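PDB 5LHF: N-(5'-phosphoribosyl)anthranilate isomerase from Thermococcus kodakarensis, which catalyses the isomerisation of N-(5-phospho-beta-D-ribosyl)anthranilate to 1-(2-carboxyphenylamino)-1-deoxy-D-ribulose 5-phosphate, the third step from chorismate to tryptophan. Local coordinates for residues 24-29 against 54-59; 29-34 against 59-64; 131-136 against 157-162; 145-150 against 174-179. All coordinates share one frame; numbering follows the deposited sequence.

Interaction 1. Residues 24-29 against 54-59; sequences ADATGV and PIYLVS
Thr27, Gly28 and Val29 pair in parallel with Ile55, Tyr56 and Leu57, the short strand axes 4.2 Å apart at closest and 30° from parallel. The two strands are neighbours in the eight-stranded TIM barrel and belong to a beta-alpha-beta unit whose helix is 41-50. Four backbone bonds tie them. Thr27 N gives to Pro54 O, and Tyr56 N gives to Thr27 O. Val29 N then meets Tyr56 O, and Val58 N meets Val29 O at 2.8 Å, almost straight at the hydrogen.

Thr27, Val29, Ile55 and Leu57 lie on the outer face. Helix 41-50 covers Val29, Ile55 and Leu57, and Thr27 meets Val11. Thr27 and Ile55 run side by side, with CG2 of Thr27 3.7 Å from CG1 of Ile55. The Thr27 hydroxyl stands anti to the backbone N (chi1 -170°) and bonds to Ile8 O of the preceding strand, while CG2 is left to meet Ile55. Val29 crosses Ile55 at a slant. CG1 of Val29 lies between CD1 of Ile55, 4.1 Å away, and CD1 of Leu57. Ala44 and Leu47 of helix 41-50 also touch Val29.

The other face carries Tyr56 and Val58, pointing into the barrel. Gly28, across from Tyr56, puts no side chain on this face, and CG2 of Val58 comes within 3.9 Å of CA of Gly28. The Tyr56 ring also meets the Tyr78 ring of the next strand. At the ring edge, in its plane, lie Thr27 O, 3.4 Å from CD1 of Tyr56, and the methyl CB of Ala26, 3.9 Å from CE1 of Tyr56.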
loop_
_atom_site.group_PDB
_atom_site.type_symbol
_atom_site.label_atom_id
_atom_site.label_comp_id
_atom_site.label_asym_id
_atom_site.label_seq_id
_atom_site.Cartn_x
_atom_site.Cartn_y
_atom_site.Cartn_z
ATOM N N ALA A 24 3.877 1.168 13.185
ATOM C CA ALA A 24 2.914 0.878 12.129
ATOM C C ALA A 24 2.110 -0.380 12.437
ATOM O O ALA A 24 2.571 -1.283 13.133
ATOM C CB ALA A 24 3.616 0.709 10.767
ATOM N N ASP A 25 0.894 -0.437 11.892
ATOM C CA ASP A 25 0.133 -1.680 11.947
ATOM C C ASP A 25 0.632 -2.725 10.958
ATOM O O ASP A 25 0.374 -3.916 11.161
ATOM C CB ASP A 25 -1.331 -1.381 11.686
ATOM C CG ASP A 25 -1.891 -0.408 12.693
ATOM O OD1 ASP A 25 -1.951 -0.795 13.869
ATOM O OD2 ASP A 25 -2.259 0.727 12.311
ATOM N N ALA A 26 1.339 -2.306 9.909
ATOM C CA ALA A 26 1.817 -3.208 8.871
ATOM C C ALA A 26 2.981 -2.539 8.165
ATOM O O ALA A 26 3.128 -1.313 8.198
ATOM C CB ALA A 26 0.725 -3.565 7.849
ATOM N N THR A 27 3.792 -3.356 7.506
ATOM C CA THR A 27 4.865 -2.837 6.670
ATOM C C THR A 27 4.880 -3.636 5.370
ATOM O O THR A 27 3.968 -4.422 5.084
ATOM C CB THR A 27 6.202 -2.865 7.433
ATOM O OG1 THR A 27 7.196 -2.136 6.691
ATOM C CG2 THR A 27 6.672 -4.295 7.673
ATOM N N GLY A 28 5.892 -3.388 4.553
ATOM C CA GLY A 28 5.975 -4.016 3.247
ATOM C C GLY A 28 7.404 -4.064 2.769
ATOM O O GLY A 28 8.202 -3.172 3.069
ATOM N N VAL A 29 7.728 -5.116 2.011
ATOM C CA VAL A 29 9.045 -5.247 1.401
ATOM C C VAL A 29 8.861 -5.450 -0.100
ATOM O O VAL A 29 8.039 -6.268 -0.526
ATOM C CB VAL A 29 9.865 -6.388 2.047
ATOM C CG1 VAL A 29 9.136 -7.743 1.936
ATOM C CG2 VAL A 29 11.216 -6.478 1.374
ATOM N N PRO A 54 2.295 -7.659 10.494
ATOM C CA PRO A 54 2.094 -8.109 9.111
ATOM C C PRO A 54 3.034 -7.383 8.159
ATOM O O PRO A 54 3.192 -6.161 8.225
ATOM C CB PRO A 54 0.626 -7.761 8.840
ATOM C CG PRO A 54 -0.018 -7.870 10.172
ATOM C CD PRO A 54 1.011 -7.351 11.160
ATOM N N ILE A 55 3.691 -8.141 7.286
ATOM C CA ILE A 55 4.605 -7.544 6.321
ATOM C C ILE A 55 4.197 -7.998 4.922
ATOM O O ILE A 55 4.191 -9.201 4.622
ATOM C CB ILE A 55 6.078 -7.871 6.628
ATOM C CG1 ILE A 55 7.003 -7.276 5.551
ATOM C CG2 ILE A 55 6.302 -9.380 6.842
ATOM C CD1 ILE A 55 8.471 -7.278 5.945
ATOM N N TYR A 56 3.822 -7.042 4.082
ATOM C CA TYR A 56 3.390 -7.361 2.727
ATOM C C TYR A 56 4.579 -7.581 1.805
ATOM O O TYR A 56 5.529 -6.798 1.809
ATOM C CB TYR A 56 2.509 -6.228 2.186
ATOM C CG TYR A 56 1.149 -6.213 2.838
ATOM C CD1 TYR A 56 0.956 -5.623 4.085
ATOM C CD2 TYR A 56 0.066 -6.801 2.210
ATOM C CE1 TYR A 56 -0.290 -5.634 4.691
ATOM C CE2 TYR A 56 -1.164 -6.817 2.785
ATOM C CZ TYR A 56 -1.353 -6.228 4.023
ATOM O OH TYR A 56 -2.621 -6.276 4.575
ATOM N N LEU A 57 4.512 -8.647 1.004
ATOM C CA LEU A 57 5.395 -8.801 -0.150
ATOM C C LEU A 57 4.814 -7.943 -1.260
ATOM O O LEU A 57 3.754 -8.273 -1.804
ATOM C CB LEU A 57 5.484 -10.265 -0.575
ATOM C CG LEU A 57 6.556 -10.631 -1.613
ATOM C CD1 LEU A 57 7.969 -10.423 -1.044
ATOM C CD2 LEU A 57 6.369 -12.078 -2.093
ATOM N N VAL A 58 5.477 -6.830 -1.577
ATOM C CA VAL A 58 4.928 -5.811 -2.470
ATOM C C VAL A 58 5.576 -5.952 -3.842
ATOM O O VAL A 58 6.811 -5.960 -3.946
ATOM C CB VAL A 58 5.184 -4.402 -1.913
ATOM C CG1 VAL A 58 4.592 -3.364 -2.841
ATOM C CG2 VAL A 58 4.660 -4.260 -0.459
ATOM N N SER A 59 4.762 -6.012 -4.896
ATOM C CA SER A 59 5.359 -6.167 -6.218
ATOM C C SER A 59 4.399 -5.765 -7.326
ATOM O O SER A 59 3.172 -5.822 -7.185
ATOM C CB SER A 59 5.830 -7.603 -6.453
ATOM O OG SER A 59 6.549 -7.694 -7.685
#

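Interaction 2. Residues 29-34 against 59-64; sequences VVVNSR and STMKTF
Ser59 and Ser33 reach the carbonyl of Val31 from opposite faces of its plane. This joins the loop after strand 26-30 of the TIM barrel to the end of strand 55-59 and the loop that follows it. Ser59 OG gives to Val31 O at 2.8 Å from across the contact. Ser33 OG gives to the same oxygen at 2.8 Å from within its own loop, standing above the carbonyl plane. Two hydroxyls therefore grip one carbonyl of a buried residue.

Each hydroxyl also accepts a backbone N-H. Thr60 N gives to Ser33 OG at 3.0 Å, which ties the second loop back to the first. Met61 N gives to Ser59 OG, nearly straight at 167°, and closes an ST turn. Ser59 OG is anti to its own N (chi1 -173°), on the carbonyl side, where it can serve both Met61 N and Val31 O.

Met61 meets Val31 and Asn32 with CG, SD and CE. Its chain is extended at chi2 and bent at chi3 (-63°), which turns CE toward CG2 of Val31 at 4.2 Å. The Asn32 side chain lies aslant to the thioether, with CB packed near CG and SD of Met61. Its amide ND2 makes a weak hydrogen bond to SD of Met61. The carbonyl O of Met61 is taken by Trp67 NE1 and Ser83 OG, so this residue links to helix 64-74 and beyond.

Two waters bridge the loops near the exposed Asn32 and Arg34. One joins Asn32 O and Thr60 OG1. The other accepts from Arg34 N at 3.0 Å and lies 2.7 Å from Thr60 OG1.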
loop_
_atom_site.group_PDB
_atom_site.type_symbol
_atom_site.label_atom_id
_atom_site.label_comp_id
_atom_site.label_asym_id
_atom_site.label_seq_id
_atom_site.Cartn_x
_atom_site.Cartn_y
_atom_site.Cartn_z
ATOM N N VAL A 29 7.728 -5.116 2.011
ATOM C CA VAL A 29 9.045 -5.247 1.401
ATOM C C VAL A 29 8.861 -5.450 -0.100
ATOM O O VAL A 29 8.039 -6.268 -0.526
ATOM C CB VAL A 29 9.865 -6.388 2.047
ATOM C CG1 VAL A 29 9.136 -7.743 1.936
ATOM C CG2 VAL A 29 11.216 -6.478 1.374
ATOM N N VAL A 30 9.608 -4.687 -0.904
ATOM C CA VAL A 30 9.377 -4.617 -2.346
ATOM C C VAL A 30 10.324 -5.575 -3.063
ATOM O O VAL A 30 11.532 -5.585 -2.801
ATOM C CB VAL A 30 9.555 -3.179 -2.866
ATOM C CG1 VAL A 30 9.387 -3.135 -4.400
ATOM C CG2 VAL A 30 8.571 -2.227 -2.159
ATOM N N VAL A 31 9.773 -6.386 -3.966
ATOM C CA VAL A 31 10.559 -7.311 -4.775
ATOM C C VAL A 31 10.109 -7.208 -6.224
ATOM O O VAL A 31 8.977 -6.818 -6.520
ATOM C CB VAL A 31 10.438 -8.782 -4.294
ATOM C CG1 VAL A 31 10.981 -8.958 -2.873
ATOM C CG2 VAL A 31 8.989 -9.294 -4.415
ATOM N N ASN A 32 11.010 -7.592 -7.130
ATOM C CA ASN A 32 10.698 -7.744 -8.551
ATOM C C ASN A 32 9.814 -6.600 -9.059
ATOM O O ASN A 32 8.727 -6.808 -9.599
ATOM C CB ASN A 32 10.042 -9.110 -8.821
ATOM C CG ASN A 32 10.967 -10.294 -8.489
ATOM O OD1 ASN A 32 12.187 -10.184 -8.580
ATOM N ND2 ASN A 32 10.380 -11.432 -8.128
ATOM N N SER A 33 10.288 -5.369 -8.844
ATOM C CA SER A 33 9.568 -4.166 -9.247
ATOM C C SER A 33 10.567 -3.073 -9.597
ATOM O O SER A 33 11.703 -3.066 -9.113
ATOM C CB SER A 33 8.646 -3.633 -8.133
ATOM O OG SER A 33 7.747 -4.622 -7.658
ATOM N N ARG A 34 10.113 -2.136 -10.436
ATOM C CA ARG A 34 10.784 -0.853 -10.616
ATOM C C ARG A 34 10.683 -0.033 -9.333
ATOM O O ARG A 34 9.701 0.696 -9.140
ATOM C CB ARG A 34 10.158 -0.074 -11.781
ATOM C CG ARG A 34 10.130 -0.826 -13.103
ATOM C CD ARG A 34 9.265 -0.122 -14.150
ATOM N NE ARG A 34 9.351 -0.831 -15.427
ATOM C CZ ARG A 34 8.579 -0.585 -16.482
ATOM N NH1 ARG A 34 7.649 0.369 -16.426
ATOM N NH2 ARG A 34 8.741 -1.294 -17.593
ATOM N N SER A 59 4.762 -6.012 -4.896
ATOM C CA SER A 59 5.359 -6.167 -6.218
ATOM C C SER A 59 4.399 -5.765 -7.326
ATOM O O SER A 59 3.172 -5.822 -7.185
ATOM C CB SER A 59 5.830 -7.603 -6.453
ATOM O OG SER A 59 6.549 -7.694 -7.685
ATOM N N THR A 60 4.994 -5.412 -8.461
ATOM C CA THR A 60 4.266 -5.177 -9.697
ATOM C C THR A 60 4.260 -6.395 -10.606
ATOM O O THR A 60 3.796 -6.295 -11.748
ATOM C CB THR A 60 4.875 -3.993 -10.439
ATOM O OG1 THR A 60 6.257 -4.276 -10.686
ATOM C CG2 THR A 60 4.757 -2.726 -9.596
ATOM N N MET A 61 4.778 -7.532 -10.135
ATOM C CA MET A 61 4.684 -8.777 -10.883
ATOM C C MET A 61 3.285 -8.957 -11.451
ATOM O O MET A 61 2.288 -8.652 -10.794
ATOM C CB MET A 61 5.044 -9.963 -9.989
ATOM C CG MET A 61 6.529 -10.167 -9.861
ATOM S SD MET A 61 6.928 -11.488 -8.724
ATOM C CE MET A 61 6.291 -10.903 -7.150
ATOM N N LYS A 62 3.226 -9.448 -12.689
ATOM C CA LYS A 62 1.994 -9.477 -13.465
ATOM C C LYS A 62 1.340 -10.852 -13.544
ATOM O O LYS A 62 0.120 -10.924 -13.729
ATOM C CB LYS A 62 2.265 -8.974 -14.892
ATOM C CG LYS A 62 2.958 -7.616 -14.960
ATOM C CD LYS A 62 3.173 -7.151 -16.396
ATOM C CE LYS A 62 1.848 -6.936 -17.116
ATOM N NZ LYS A 62 1.005 -5.885 -16.476
ATOM N N THR A 63 2.102 -11.935 -13.392
ATOM C CA THR A 63 1.615 -13.270 -13.705
ATOM C C THR A 63 1.634 -14.180 -12.483
ATOM O O THR A 63 2.421 -13.992 -11.550
ATOM C CB THR A 63 2.434 -13.922 -14.840
ATOM O OG1 THR A 63 3.705 -14.375 -14.343
ATOM C CG2 THR A 63 2.663 -12.943 -15.963
ATOM N N PHE A 64 0.747 -15.174 -12.503
ATOM C CA PHE A 64 0.684 -16.127 -11.399
ATOM C C PHE A 64 2.019 -16.825 -11.141
ATOM O O PHE A 64 2.424 -16.923 -9.969
ATOM C CB PHE A 64 -0.428 -17.146 -11.667
ATOM C CG PHE A 64 -0.526 -18.217 -10.615
ATOM C CD1 PHE A 64 0.188 -19.403 -10.742
ATOM C CD2 PHE A 64 -1.337 -18.038 -9.508
ATOM C CE1 PHE A 64 0.103 -20.386 -9.782
ATOM C CE2 PHE A 64 -1.426 -19.007 -8.540
ATOM C CZ PHE A 64 -0.701 -20.191 -8.677
HETATM O O HOH W 1 7.310 -6.445 -12.094
HETATM O O HOH W 2 7.459 -2.076 -11.725
#

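Interaction 3. Residues 131-136 against 157-162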
loop_
_atom_site.group_PDB
_atom_site.type_symbol
_atom_site.label_atom_id
_atom_site.label_comp_id
_atom_site.label_asym_id
_atom_site.label_seq_id
_atom_site.Cartn_x
_atom_site.Cartn_y
_atom_site.Cartn_z
ATOM N N ASP A 131 -8.588 -8.786 0.811
ATOM C CA ASP A 131 -8.706 -8.301 2.178
ATOM C C ASP A 131 -8.765 -6.780 2.205
ATOM O O ASP A 131 -9.542 -6.194 2.968
ATOM C CB ASP A 131 -7.533 -8.817 3.019
ATOM C CG ASP A 131 -7.701 -8.536 4.517
ATOM O OD1 ASP A 131 -8.764 -8.877 5.074
ATOM O OD2 ASP A 131 -6.767 -7.969 5.137
ATOM N N LYS A 132 -7.966 -6.119 1.366
ATOM C CA LYS A 132 -7.786 -4.680 1.488
ATOM C C LYS A 132 -7.639 -4.046 0.116
ATOM O O LYS A 132 -7.088 -4.645 -0.812
ATOM C CB LYS A 132 -6.561 -4.323 2.347
ATOM C CG LYS A 132 -6.754 -4.493 3.849
ATOM C CD LYS A 132 -5.623 -3.805 4.616
ATOM C CE LYS A 132 -5.647 -4.116 6.113
ATOM N NZ LYS A 132 -6.657 -3.337 6.868
ATOM N N ILE A 133 -8.123 -2.811 0.017
ATOM C CA ILE A 133 -8.079 -2.001 -1.195
ATOM C C ILE A 133 -7.147 -0.829 -0.936
ATOM O O ILE A 133 -7.381 -0.042 -0.008
ATOM C CB ILE A 133 -9.476 -1.486 -1.578
ATOM C CG1 ILE A 133 -10.417 -2.640 -1.942
ATOM C CG2 ILE A 133 -9.390 -0.442 -2.685
ATOM C CD1 ILE A 133 -9.994 -3.390 -3.147
ATOM N N LEU A 134 -6.098 -0.697 -1.745
ATOM C CA LEU A 134 -5.222 0.466 -1.679
ATOM C C LEU A 134 -5.461 1.348 -2.894
ATOM O O LEU A 134 -5.507 0.856 -4.026
ATOM C CB LEU A 134 -3.749 0.049 -1.601
ATOM C CG LEU A 134 -2.715 1.148 -1.342
ATOM C CD1 LEU A 134 -1.571 0.614 -0.437
ATOM C CD2 LEU A 134 -2.145 1.657 -2.668
ATOM N N LEU A 135 -5.620 2.648 -2.655
ATOM C CA LEU A 135 -5.792 3.631 -3.720
ATOM C C LEU A 135 -4.505 4.441 -3.830
ATOM O O LEU A 135 -4.148 5.185 -2.908
ATOM C CB LEU A 135 -7.003 4.538 -3.459
ATOM C CG LEU A 135 -8.390 3.885 -3.430
ATOM C CD1 LEU A 135 -9.521 4.923 -3.325
ATOM C CD2 LEU A 135 -8.590 3.004 -4.648
ATOM N N ASP A 136 -3.819 4.308 -4.956
ATOM C CA ASP A 136 -2.528 4.957 -5.177
ATOM C C ASP A 136 -2.749 6.269 -5.932
ATOM O O ASP A 136 -2.981 6.264 -7.143
ATOM C CB ASP A 136 -1.608 4.014 -5.945
ATOM C CG ASP A 136 -0.183 4.510 -5.999
ATOM O OD1 ASP A 136 0.525 4.137 -6.949
ATOM O OD2 ASP A 136 0.232 5.276 -5.102
ATOM N N TYR A 157 -15.884 1.298 0.598
ATOM C CA TYR A 157 -14.904 0.337 1.076
ATOM C C TYR A 157 -14.006 1.017 2.092
ATOM O O TYR A 157 -13.746 2.221 1.984
ATOM C CB TYR A 157 -14.033 -0.216 -0.061
ATOM C CG TYR A 157 -14.802 -0.922 -1.158
ATOM C CD1 TYR A 157 -15.177 -2.253 -1.024
ATOM C CD2 TYR A 157 -15.137 -0.261 -2.334
ATOM C CE1 TYR A 157 -15.875 -2.904 -2.026
ATOM C CE2 TYR A 157 -15.830 -0.905 -3.344
ATOM C CZ TYR A 157 -16.199 -2.224 -3.182
ATOM O OH TYR A 157 -16.897 -2.864 -4.181
ATOM N N PRO A 158 -13.477 0.242 3.107
ATOM C CA PRO A 158 -12.463 0.783 4.033
ATOM C C PRO A 158 -11.087 0.814 3.368
ATOM O O PRO A 158 -10.225 -0.036 3.565
ATOM C CB PRO A 158 -12.530 -0.194 5.209
ATOM C CG PRO A 158 -12.934 -1.487 4.585
ATOM C CD PRO A 158 -13.843 -1.148 3.433
ATOM N N ILE A 159 -10.872 1.826 2.535
ATOM C CA ILE A 159 -9.709 1.818 1.654
ATOM C C ILE A 159 -8.471 2.301 2.409
ATOM O O ILE A 159 -8.555 2.968 3.445
ATOM C CB ILE A 159 -9.965 2.667 0.394
ATOM C CG1 ILE A 159 -10.162 4.140 0.757
ATOM C CG2 ILE A 159 -11.175 2.125 -0.392
ATOM C CD1 ILE A 159 -9.036 5.043 0.324
ATOM N N VAL A 160 -7.305 1.943 1.878
ATOM C CA VAL A 160 -6.019 2.449 2.342
ATOM C C VAL A 160 -5.560 3.497 1.337
ATOM O O VAL A 160 -5.381 3.191 0.151
ATOM C CB VAL A 160 -4.976 1.323 2.466
ATOM C CG1 VAL A 160 -3.621 1.887 2.914
ATOM C CG2 VAL A 160 -5.446 0.239 3.429
ATOM N N LEU A 161 -5.387 4.734 1.794
ATOM C CA LEU A 161 -4.960 5.829 0.928
ATOM C C LEU A 161 -3.439 5.874 0.854
ATOM O O LEU A 161 -2.763 5.827 1.888
ATOM C CB LEU A 161 -5.486 7.164 1.453
ATOM C CG LEU A 161 -5.212 8.408 0.594
ATOM C CD1 LEU A 161 -5.929 8.346 -0.748
ATOM C CD2 LEU A 161 -5.609 9.683 1.386
ATOM N N ALA A 162 -2.904 5.978 -0.366
ATOM C CA ALA A 162 -1.458 5.959 -0.571
ATOM C C ALA A 162 -1.079 6.966 -1.645
ATOM O O ALA A 162 -1.931 7.499 -2.365
ATOM C CB ALA A 162 -0.959 4.563 -0.972
HETATM O O HOH W 3 -10.153 -1.810 1.430
#
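A beta-alpha-beta unit of the barrel is closed here, with strand 132-136 beside strand 160-162 and helix 143-156 as the crossover. The strands run parallel, 24° apart in direction. Three backbone bonds join them. Val160 N gives to Ile133 O at 2.7 Å, Leu135 N to Val160 O at 2.9 Å, and Ala162 N to Leu135 O, this last one more bent at 145°. A water extends the ladder, accepting from Ile133 N and giving to Pro158 O.

Leu134, Val160 and Ala162 share the inner face with Asp136. Leu134 CG is anti to its N (chi1 -172°), which carries CD2 over to the Ala162 methyl CB at 3.6 Å. The other branch, CD1, touches CG1 of Val160 at 4.1 Å.

The face toward the helices is built from Ile133, Leu135 and Ile159. Leu135 and Ile159 cross at about a right angle, their CD1 atoms 3.7 Å apart, and both rest on Ile153 of helix 143-156. CG2 of Ile133 meets CG2 of Ile159 at 3.9 Å. Apolar side chains pack on both faces, as between neighbouring strands of a TIM barrel.

Interaction 4. Residues 145-150 against 174-179; sequences HDYRVS and IRWVKP
Tyr147 and Trp176 form an edge-to-face aromatic pair, with the edge of the tyrosine turned to the face of the indole. The ring planes stand at 68°, and the Tyr147 ring centroid is 5.4 Å from that of the Trp176 six-membered ring. CD2 of Tyr147 comes nearest, 3.6 Å from CE3 of Trp176. The Tyr147 CB adds a CH-pi contact. It sits 3.8 Å from the centroid of the Trp176 five-membered ring, almost on the ring normal.

Arg148 meets the same indole from its edge. Its guanidinium lays one face against CZ2 of Trp176, 3.6 Å from CZ of Arg148, the two planes 78° apart. Extension of the Arg148 chain from CG to NE brings the group alongside this edge.

Aliphatic packing continues inward through Val177. With CG1 anti to the backbone N (chi1 175°), CG1 faces CB of Ser150 at 3.8 Å. The other branch, CG2, faces CB of Tyr147 at 3.9 Å. The Ser150 hydroxyl turns to its own helix and gives to Asp146 O.

The contact packs helix 143-156 against the C-terminal end of helix 170-177, neighbours on the outside of the barrel. Ser150 and Val177 both rest on Leu161 of strand 160-162 beneath them.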
loop_
_atom_site.group_PDB
_atom_site.type_symbol
_atom_site.label_atom_id
_atom_site.label_comp_id
_atom_site.label_asym_id
_atom_site.label_seq_id
_atom_site.Cartn_x
_atom_site.Cartn_y
_atom_site.Cartn_z
ATOM N N HIS A 145 -7.966 16.309 -7.682
ATOM C CA HIS A 145 -8.956 15.465 -8.342
ATOM C C HIS A 145 -8.896 14.037 -7.820
ATOM O O HIS A 145 -9.933 13.382 -7.650
ATOM C CB HIS A 145 -8.718 15.496 -9.850
ATOM C CG HIS A 145 -9.357 14.365 -10.597
ATOM N ND1 HIS A 145 -8.789 13.111 -10.683
ATOM C CD2 HIS A 145 -10.503 14.309 -11.315
ATOM C CE1 HIS A 145 -9.568 12.327 -11.406
ATOM N NE2 HIS A 145 -10.614 13.031 -11.803
ATOM N N ASP A 146 -7.688 13.526 -7.583
ATOM C CA ASP A 146 -7.551 12.158 -7.095
ATOM C C ASP A 146 -8.158 12.002 -5.705
ATOM O O ASP A 146 -8.790 10.982 -5.415
ATOM C CB ASP A 146 -6.082 11.740 -7.100
ATOM C CG ASP A 146 -5.492 11.679 -8.502
ATOM O OD1 ASP A 146 -6.236 11.905 -9.478
ATOM O OD2 ASP A 146 -4.281 11.391 -8.620
ATOM N N TYR A 147 -7.982 13.003 -4.837
ATOM C CA TYR A 147 -8.627 12.958 -3.524
ATOM C C TYR A 147 -10.151 12.942 -3.646
ATOM O O TYR A 147 -10.838 12.243 -2.892
ATOM C CB TYR A 147 -8.196 14.152 -2.669
ATOM C CG TYR A 147 -6.780 14.129 -2.120
ATOM C CD1 TYR A 147 -5.977 12.995 -2.192
ATOM C CD2 TYR A 147 -6.246 15.267 -1.526
ATOM C CE1 TYR A 147 -4.674 13.007 -1.677
ATOM C CE2 TYR A 147 -4.955 15.283 -1.012
ATOM C CZ TYR A 147 -4.178 14.166 -1.090
ATOM O OH TYR A 147 -2.904 14.219 -0.568
ATOM N N ARG A 148 -10.705 13.725 -4.576
ATOM C CA ARG A 148 -12.159 13.748 -4.728
ATOM C C ARG A 148 -12.694 12.395 -5.170
ATOM O O ARG A 148 -13.759 11.960 -4.714
ATOM C CB ARG A 148 -12.572 14.822 -5.732
ATOM C CG ARG A 148 -12.324 16.217 -5.263
ATOM C CD ARG A 148 -12.379 17.172 -6.428
ATOM N NE ARG A 148 -11.606 18.381 -6.185
ATOM C CZ ARG A 148 -12.013 19.391 -5.429
ATOM N NH1 ARG A 148 -13.188 19.343 -4.828
ATOM N NH2 ARG A 148 -11.241 20.447 -5.274
ATOM N N VAL A 149 -11.980 11.725 -6.078
ATOM C CA VAL A 149 -12.360 10.373 -6.470
ATOM C C VAL A 149 -12.274 9.437 -5.273
ATOM O O VAL A 149 -13.207 8.676 -4.986
ATOM C CB VAL A 149 -11.470 9.881 -7.626
ATOM C CG1 VAL A 149 -11.753 8.407 -7.929
ATOM C CG2 VAL A 149 -11.670 10.750 -8.866
ATOM N N SER A 150 -11.146 9.487 -4.553
ATOM C CA SER A 150 -10.918 8.550 -3.462
ATOM C C SER A 150 -11.949 8.730 -2.361
ATOM O O SER A 150 -12.378 7.750 -1.733
ATOM C CB SER A 150 -9.500 8.726 -2.914
ATOM O OG SER A 150 -8.545 8.520 -3.944
ATOM N N ILE A 174 -6.239 13.067 4.934
ATOM C CA ILE A 174 -7.124 12.263 5.769
ATOM C C ILE A 174 -8.494 12.921 5.890
ATOM O O ILE A 174 -9.524 12.286 5.655
ATOM C CB ILE A 174 -6.489 12.014 7.149
ATOM C CG1 ILE A 174 -5.396 10.949 7.037
ATOM C CG2 ILE A 174 -7.561 11.588 8.163
ATOM C CD1 ILE A 174 -4.404 10.892 8.242
ATOM N N ARG A 175 -8.539 14.192 6.280
ATOM C CA ARG A 175 -9.871 14.739 6.497
ATOM C C ARG A 175 -10.599 15.043 5.193
ATOM O O ARG A 175 -11.825 15.228 5.214
ATOM C CB ARG A 175 -9.797 15.955 7.424
ATOM C CG ARG A 175 -9.497 15.547 8.882
ATOM C CD ARG A 175 -9.263 16.741 9.812
ATOM N NE ARG A 175 -7.958 17.364 9.598
ATOM C CZ ARG A 175 -7.744 18.411 8.805
ATOM N NH1 ARG A 175 -8.744 18.964 8.140
ATOM N NH2 ARG A 175 -6.526 18.900 8.669
ATOM N N TRP A 176 -9.893 15.029 4.057
ATOM C CA TRP A 176 -10.534 15.137 2.749
ATOM C C TRP A 176 -11.094 13.793 2.292
ATOM O O TRP A 176 -12.255 13.700 1.880
ATOM C CB TRP A 176 -9.532 15.679 1.730
ATOM C CG TRP A 176 -10.076 16.044 0.386
ATOM C CD1 TRP A 176 -11.168 15.511 -0.251
ATOM C CD2 TRP A 176 -9.548 17.040 -0.497
ATOM N NE1 TRP A 176 -11.346 16.116 -1.475
ATOM C CE2 TRP A 176 -10.365 17.058 -1.648
ATOM C CE3 TRP A 176 -8.460 17.918 -0.424
ATOM C CZ2 TRP A 176 -10.123 17.918 -2.722
ATOM C CZ3 TRP A 176 -8.222 18.772 -1.489
ATOM C CH2 TRP A 176 -9.052 18.767 -2.621
ATOM N N VAL A 177 -10.289 12.737 2.377
ATOM C CA VAL A 177 -10.701 11.435 1.846
ATOM C C VAL A 177 -11.397 10.578 2.902
ATOM O O VAL A 177 -12.247 9.750 2.559
ATOM C CB VAL A 177 -9.473 10.716 1.268
ATOM C CG1 VAL A 177 -9.811 9.290 0.797
ATOM C CG2 VAL A 177 -8.880 11.538 0.131
ATOM N N LYS A 178 -11.058 10.775 4.176
ATOM C CA LYS A 178 -11.533 9.945 5.280
ATOM C C LYS A 178 -11.342 8.449 5.008
ATOM O O LYS A 178 -12.307 7.679 5.030
ATOM C CB LYS A 178 -12.986 10.257 5.615
ATOM C CG LYS A 178 -13.208 11.691 6.074
ATOM C CD LYS A 178 -14.655 11.921 6.452
ATOM C CE LYS A 178 -14.823 13.251 7.157
ATOM N NZ LYS A 178 -14.397 14.381 6.285
ATOM N N PRO A 179 -10.112 8.007 4.782
ATOM C CA PRO A 179 -9.851 6.588 4.543
ATOM C C PRO A 179 -9.816 5.813 5.853
ATOM O O PRO A 179 -9.708 6.382 6.945
ATOM C CB PRO A 179 -8.468 6.602 3.881
ATOM C CG PRO A 179 -7.779 7.738 4.580
ATOM C CD PRO A 179 -8.867 8.795 4.835
#

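How the interactions relate
Interactions 1 and 3 are buried strand pairings of the same closed barrel, tied by parallel backbone bonds and apolar packing. They touch inside it, where Tyr56 OH lies against CD of Lys132. Interaction 2, partly buried, carries on from interaction 1 and shares Val29 and Ser59. The pairing probably runs on through Val31 N to Val58 O before the strands give way to loops. There serine hydroxyls, a sulfur and waters replace most of the apolar contact. Interaction 4 is the helix layer outside interaction 3, mostly buried but with Arg148 exposed. Its helix 143-156 is the crossover of that unit. Aromatic and guanidinium packing dominates it. Interactions 2 and 4 lie on opposite sides of the chain's centre, centres about 27 Å apart.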